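Local coordinates for protein TrwG component of type IV secretion system (Bartonella birtlesii, PDB 4JF8) that is a VirB8-family component of a bacterial type IV secretion system, represented here by its NTF2-like domain, and probably takes part in assembling the secretion channel, at residues R46-Q51 against L159-F164; Q117-F122 against I140-Y145. All coordinates share one frame; numbering follows the deposited sequence.

In the fold
Both contacts belong to one VirB8 domain, in which helix 42-57 packs against a curved antiparallel sheet. Contact 2 is the backbone pairing of the two central strands, regular and hydrogen-bonded, with one face buried and the other, around Q117, T119 and T142, more open. Contact 1 has no direct hydrogen bond between its segments: W48 of the helix packs on F164 and the turn that leads into strand 164-173, next to the second subunit. L49 and F164 join the two. L49 CD1 lies 3.6 Å from A118 CB, and F164 CE1 lies 3.7 Å from Y145 CD1, so that the helix, F164 and the sheet pack directly on one another.

Contact 1 (R46-Q51 against L159-F164); sequences RYWLNQ and LNPLGF. With EDO (1,2-ethanediol), chain D.
With CG beside its backbone N (chi1 -70°), W48 extends its indole from the helix toward the turn, while F164 sets CG anti to its own N (chi1 177°) and returns its ring toward the helix. The two side chains run antiparallel alongside each other. W48 CB therefore sits over the middle of the F164 ring, 3.4 Å from the centroid and 8° off the normal, a CH-pi contact. The phenyl ring and the five-membered ring of the indole lie almost parallel but well displaced, with little overlap. L49 CD2 meets the ring edge at F164 CZ, 4.1 Å away. Farther out, the indole reaches the turn, where W48 CZ2 lies 4.0 Å from P161 CD.

Polar links are few. The pyrrole N-H of W48 is taken by O2 of a 1,2-ethanediol, probably from the crystallisation liquor, at 2.9 Å from NE1; this molecule also binds W48 NE1 of the second subunit. A water bridges Q51 OE1 and L159 O. N160 braces the turn from within: its ND2 donates to F164 O at 3.0 Å, somewhat out of the carbonyl plane. Y47 OH bonds to Y47 OH of the second subunit, placing the contact beside the dimer interface. Here a type I beta turn, N160 to G163, packed against W48 of helix 42-57, leads into strand 164-173, the fourth strand of the antiparallel sheet of this VirB8-family, NTF2-like fold.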
loop_
_atom_site.group_PDB
_atom_site.type_symbol
_atom_site.label_atom_id
_atom_site.label_comp_id
_atom_site.label_asym_id
_atom_site.label_seq_id
_atom_site.Cartn_x
_atom_site.Cartn_y
_atom_site.Cartn_z
ATOM N N ARG A 46 -6.052 4.627 12.501
ATOM C CA ARG A 46 -5.481 5.698 11.675
ATOM C C ARG A 46 -4.765 5.136 10.449
ATOM O O ARG A 46 -4.862 5.707 9.372
ATOM C CB ARG A 46 -4.533 6.594 12.476
ATOM C CG ARG A 46 -5.250 7.567 13.401
ATOM C CD ARG A 46 -4.266 8.455 14.125
ATOM N NE ARG A 46 -4.955 9.612 14.688
ATOM C CZ ARG A 46 -4.535 10.339 15.718
ATOM N NH1 ARG A 46 -3.407 10.045 16.359
ATOM N NH2 ARG A 46 -5.274 11.361 16.118
ATOM N N TYR A 47 -4.062 4.013 10.603
ATOM C CA TYR A 47 -3.399 3.374 9.460
ATOM C C TYR A 47 -4.418 3.068 8.365
ATOM O O TYR A 47 -4.207 3.431 7.190
ATOM C CB TYR A 47 -2.690 2.096 9.898
ATOM C CG TYR A 47 -2.125 1.300 8.749
ATOM C CD1 TYR A 47 -0.915 1.645 8.179
ATOM C CD2 TYR A 47 -2.838 0.239 8.177
ATOM C CE1 TYR A 47 -0.390 0.936 7.108
ATOM C CE2 TYR A 47 -2.327 -0.475 7.100
ATOM C CZ TYR A 47 -1.109 -0.106 6.564
ATOM O OH TYR A 47 -0.583 -0.788 5.487
ATOM N N TRP A 48 -5.510 2.405 8.721
ATOM C CA TRP A 48 -6.519 2.022 7.732
ATOM C C TRP A 48 -7.280 3.208 7.148
ATOM O O TRP A 48 -7.522 3.262 5.938
ATOM C CB TRP A 48 -7.470 0.945 8.278
ATOM C CG TRP A 48 -6.738 -0.347 8.420
ATOM C CD1 TRP A 48 -6.335 -0.940 9.585
ATOM C CD2 TRP A 48 -6.250 -1.171 7.357
ATOM N NE1 TRP A 48 -5.624 -2.078 9.304
ATOM C CE2 TRP A 48 -5.546 -2.241 7.945
ATOM C CE3 TRP A 48 -6.310 -1.088 5.961
ATOM C CZ2 TRP A 48 -4.919 -3.228 7.166
ATOM C CZ3 TRP A 48 -5.709 -2.075 5.215
ATOM C CH2 TRP A 48 -5.024 -3.121 5.815
ATOM N N LEU A 49 -7.625 4.174 7.995
ATOM C CA LEU A 49 -8.303 5.375 7.528
ATOM C C LEU A 49 -7.434 6.167 6.568
ATOM O O LEU A 49 -7.927 6.686 5.567
ATOM C CB LEU A 49 -8.707 6.244 8.719
ATOM C CG LEU A 49 -9.825 5.620 9.579
ATOM C CD1 LEU A 49 -9.852 6.255 10.971
ATOM C CD2 LEU A 49 -11.196 5.679 8.911
ATOM N N ASN A 50 -6.160 6.291 6.902
ATOM C CA ASN A 50 -5.212 6.965 6.028
ATOM C C ASN A 50 -5.104 6.247 4.680
ATOM O O ASN A 50 -5.149 6.875 3.611
ATOM C CB ASN A 50 -3.849 7.034 6.728
ATOM C CG ASN A 50 -2.827 7.818 5.958
ATOM O OD1 ASN A 50 -3.018 9.013 5.714
ATOM N ND2 ASN A 50 -1.704 7.183 5.616
ATOM N N GLN A 51 -4.938 4.928 4.727
ATOM C CA GLN A 51 -4.836 4.165 3.491
ATOM C C GLN A 51 -6.095 4.387 2.661
ATOM O O GLN A 51 -6.032 4.557 1.436
ATOM C CB GLN A 51 -4.700 2.684 3.809
ATOM C CG GLN A 51 -4.538 1.842 2.557
ATOM C CD GLN A 51 -4.244 0.371 2.819
ATOM O OE1 GLN A 51 -4.981 -0.513 2.388
ATOM N NE2 GLN A 51 -3.180 0.111 3.538
ATOM N N LEU A 159 -4.524 -8.712 1.870
ATOM C CA LEU A 159 -4.525 -7.259 1.738
ATOM C C LEU A 159 -5.452 -6.561 2.718
ATOM O O LEU A 159 -5.434 -5.348 2.836
ATOM C CB LEU A 159 -4.883 -6.848 0.296
ATOM C CG LEU A 159 -3.858 -7.261 -0.757
ATOM C CD1 LEU A 159 -4.398 -7.037 -2.172
ATOM C CD2 LEU A 159 -2.570 -6.516 -0.519
ATOM N N ASN A 160 -6.289 -7.333 3.422
ATOM C CA ASN A 160 -7.201 -6.743 4.404
ATOM C C ASN A 160 -7.372 -7.691 5.591
ATOM O O ASN A 160 -8.439 -8.257 5.798
ATOM C CB ASN A 160 -8.545 -6.417 3.761
ATOM C CG ASN A 160 -9.467 -5.645 4.687
ATOM O OD1 ASN A 160 -9.045 -5.101 5.699
ATOM N ND2 ASN A 160 -10.718 -5.567 4.322
ATOM N N PRO A 161 -6.307 -7.874 6.372
ATOM C CA PRO A 161 -6.230 -8.976 7.350
ATOM C C PRO A 161 -7.314 -8.938 8.423
ATOM O O PRO A 161 -7.727 -9.996 8.878
ATOM C CB PRO A 161 -4.830 -8.806 7.963
ATOM C CG PRO A 161 -4.453 -7.378 7.669
ATOM C CD PRO A 161 -5.044 -7.132 6.315
ATOM N N LEU A 162 -7.740 -7.742 8.829
ATOM C CA LEU A 162 -8.702 -7.555 9.899
ATOM C C LEU A 162 -10.113 -7.370 9.410
ATOM O O LEU A 162 -11.036 -7.229 10.221
ATOM C CB LEU A 162 -8.289 -6.361 10.750
ATOM C CG LEU A 162 -6.858 -6.347 11.284
ATOM C CD1 LEU A 162 -6.634 -5.076 12.078
ATOM C CD2 LEU A 162 -6.569 -7.572 12.118
ATOM N N GLY A 163 -10.305 -7.320 8.101
ATOM C CA GLY A 163 -11.621 -7.026 7.558
ATOM C C GLY A 163 -12.057 -5.608 7.812
ATOM O O GLY A 163 -13.231 -5.360 8.093
ATOM N N PHE A 164 -11.129 -4.661 7.720
ATOM C CA PHE A 164 -11.512 -3.258 7.749
ATOM C C PHE A 164 -12.497 -2.970 6.627
ATOM O O PHE A 164 -12.268 -3.343 5.491
ATOM C CB PHE A 164 -10.265 -2.383 7.579
ATOM C CG PHE A 164 -10.551 -0.897 7.522
ATOM C CD1 PHE A 164 -10.793 -0.171 8.680
ATOM C CD2 PHE A 164 -10.541 -0.222 6.318
ATOM C CE1 PHE A 164 -11.031 1.198 8.639
ATOM C CE2 PHE A 164 -10.783 1.129 6.283
ATOM C CZ PHE A 164 -11.011 1.832 7.440
HETATM C C1 EDO D . -2.054 -4.368 9.604
HETATM O O1 EDO D . -1.511 -5.169 10.660
HETATM C C2 EDO D . -2.449 -3.029 10.196
HETATM O O2 EDO D . -3.603 -3.262 11.014
HETATM O O HOH W 1 -4.856 -3.083 1.345
#

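Contact 2 (Q117-F122 against I140-Y145); sequences QATVRF and IATIGY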
loop_
_atom_site.group_PDB
_atom_site.type_symbol
_atom_site.label_atom_id
_atom_site.label_comp_id
_atom_site.label_asym_id
_atom_site.label_seq_id
_atom_site.Cartn_x
_atom_site.Cartn_y
_atom_site.Cartn_z
ATOM N N GLN A 117 -16.545 6.036 14.035
ATOM C CA GLN A 117 -16.526 7.161 13.106
ATOM C C GLN A 117 -15.207 7.892 13.197
ATOM O O GLN A 117 -14.486 7.802 14.189
ATOM C CB GLN A 117 -17.679 8.132 13.350
ATOM C CG GLN A 117 -19.052 7.505 13.195
ATOM C CD GLN A 117 -19.402 6.649 14.385
ATOM O OE1 GLN A 117 -19.148 7.031 15.520
ATOM N NE2 GLN A 117 -19.968 5.475 14.133
ATOM N N ALA A 118 -14.877 8.618 12.127
ATOM C CA ALA A 118 -13.667 9.421 12.104
ATOM C C ALA A 118 -13.870 10.579 11.166
ATOM O O ALA A 118 -14.650 10.498 10.211
ATOM C CB ALA A 118 -12.484 8.581 11.654
ATOM N N THR A 119 -13.166 11.663 11.433
ATOM C CA THR A 119 -13.011 12.705 10.447
ATOM C C THR A 119 -11.560 12.750 10.006
ATOM O O THR A 119 -10.645 12.490 10.786
ATOM C CB THR A 119 -13.435 14.084 10.956
ATOM O OG1 THR A 119 -12.708 14.368 12.130
ATOM C CG2 THR A 119 -14.883 14.126 11.272
ATOM N N VAL A 120 -11.363 13.041 8.734
ATOM C CA VAL A 120 -10.044 13.153 8.162
ATOM C C VAL A 120 -9.958 14.493 7.455
ATOM O O VAL A 120 -10.744 14.734 6.530
ATOM C CB VAL A 120 -9.739 12.017 7.161
ATOM C CG1 VAL A 120 -8.351 12.197 6.560
ATOM C CG2 VAL A 120 -9.884 10.650 7.832
ATOM N N ARG A 121 -9.025 15.348 7.872
ATOM C CA ARG A 121 -8.759 16.631 7.215
ATOM C C ARG A 121 -7.699 16.392 6.173
ATOM O O ARG A 121 -6.645 15.866 6.509
ATOM C CB ARG A 121 -8.251 17.656 8.226
ATOM C CG ARG A 121 -9.336 18.198 9.132
ATOM C CD ARG A 121 -8.794 19.079 10.242
ATOM N NE ARG A 121 -8.041 20.216 9.748
ATOM C CZ ARG A 121 -6.723 20.325 9.848
ATOM N NH1 ARG A 121 -6.023 19.368 10.434
ATOM N NH2 ARG A 121 -6.108 21.398 9.380
ATOM N N PHE A 122 -7.990 16.748 4.926
ATOM C CA PHE A 122 -7.044 16.555 3.827
ATOM C C PHE A 122 -7.193 17.608 2.778
ATOM O O PHE A 122 -8.232 18.263 2.651
ATOM C CB PHE A 122 -7.176 15.157 3.179
ATOM C CG PHE A 122 -8.475 14.925 2.436
ATOM C CD1 PHE A 122 -8.532 15.005 1.061
ATOM C CD2 PHE A 122 -9.649 14.626 3.118
ATOM C CE1 PHE A 122 -9.708 14.783 0.374
ATOM C CE2 PHE A 122 -10.828 14.387 2.435
ATOM C CZ PHE A 122 -10.857 14.471 1.060
ATOM N N ILE A 140 -12.850 17.696 4.270
ATOM C CA ILE A 140 -13.028 16.822 5.441
ATOM C C ILE A 140 -13.785 15.599 4.985
ATOM O O ILE A 140 -14.882 15.722 4.416
ATOM C CB ILE A 140 -13.898 17.446 6.560
ATOM C CG1 ILE A 140 -13.340 18.801 6.964
ATOM C CG2 ILE A 140 -13.962 16.528 7.777
ATOM C CD1 ILE A 140 -12.037 18.682 7.705
ATOM N N ALA A 141 -13.218 14.411 5.220
ATOM C CA ALA A 141 -13.965 13.166 5.048
ATOM C C ALA A 141 -14.586 12.774 6.370
ATOM O O ALA A 141 -13.911 12.803 7.403
ATOM C CB ALA A 141 -13.081 12.034 4.565
ATOM N N THR A 142 -15.859 12.408 6.329
ATOM C CA THR A 142 -16.560 11.883 7.509
ATOM C C THR A 142 -16.794 10.425 7.196
ATOM O O THR A 142 -17.427 10.093 6.185
ATOM C CB THR A 142 -17.885 12.638 7.766
ATOM O OG1 THR A 142 -17.599 14.026 7.966
ATOM C CG2 THR A 142 -18.591 12.073 8.968
ATOM N N ILE A 143 -16.237 9.558 8.027
ATOM C CA ILE A 143 -16.102 8.140 7.690
ATOM C C ILE A 143 -16.684 7.267 8.787
ATOM O O ILE A 143 -16.356 7.424 9.966
ATOM C CB ILE A 143 -14.626 7.766 7.505
ATOM C CG1 ILE A 143 -13.945 8.772 6.573
ATOM C CG2 ILE A 143 -14.503 6.348 6.953
ATOM C CD1 ILE A 143 -12.500 8.459 6.256
ATOM N N GLY A 144 -17.558 6.343 8.402
ATOM C CA GLY A 144 -17.983 5.282 9.298
ATOM C C GLY A 144 -17.229 4.031 8.904
ATOM O O GLY A 144 -17.026 3.765 7.712
ATOM N N TYR A 145 -16.802 3.258 9.890
ATOM C CA TYR A 145 -15.983 2.068 9.623
ATOM C C TYR A 145 -16.189 1.019 10.684
ATOM O O TYR A 145 -16.687 1.306 11.774
ATOM C CB TYR A 145 -14.501 2.425 9.471
ATOM C CG TYR A 145 -13.836 2.911 10.735
ATOM C CD1 TYR A 145 -13.132 2.057 11.555
ATOM C CD2 TYR A 145 -13.911 4.254 11.108
ATOM C CE1 TYR A 145 -12.504 2.506 12.715
ATOM C CE2 TYR A 145 -13.302 4.716 12.261
ATOM C CZ TYR A 145 -12.582 3.844 13.056
ATOM O OH TYR A 145 -11.952 4.302 14.200
HETATM O O HOH W 2 -13.746 5.588 15.790
#
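The two central strands of the four-stranded antiparallel sheet pair here as the arms of a beta hairpin, 117-128 with 137-147. A118 with I143 and V120 with A141 are the hydrogen-bonded pairs; Q117-G144, T119-T142 and R121-I140 are the non-hydrogen-bonded pairs between and beyond them. Both hydrogen-bonded pairs close reciprocal rings: A118 N reaches I143 O at 2.9 Å and I143 N returns to A118 O, while V120 N and A141 N bond to A141 O and V120 O in the same manner. CA-H...O contacts supplement the ladder, among them T119 CA to A141 O at 3.2 Å.

Small and branched side chains line the face that carries A118, V120, A141 and I143. V120 sends CG2 beside its backbone N, where it meets I143 CD1 at 3.8 Å as the two side chains pass at a slant. Toward one end of the pairing, F122 brings CE2 to 3.9 Å from A141 CB, and A141 N lies at the edge of its ring. At the other end the Y145 ring reaches back to strand 117-122, its CG held between N and the carbonyl carbon (chi1 68°), and Y145 CE2 comes 4.0 Å from A118 CB. A water donates to both Y145 OH and Q117 O, tying the ring to the neighbouring backbone; the same hydroxyl also bonds to D45 of helix 42-57.

On the other face, in the conformers described, T119 CB packs on I140 CG2, and R121 NE forms a salt bridge with E174. Helix 42-57 covers A118, I143 and Y145 through L49 and V53, while strands 101-112 and 164-173 flank the hairpin, the former beside 117-122 and the latter beside 140-145.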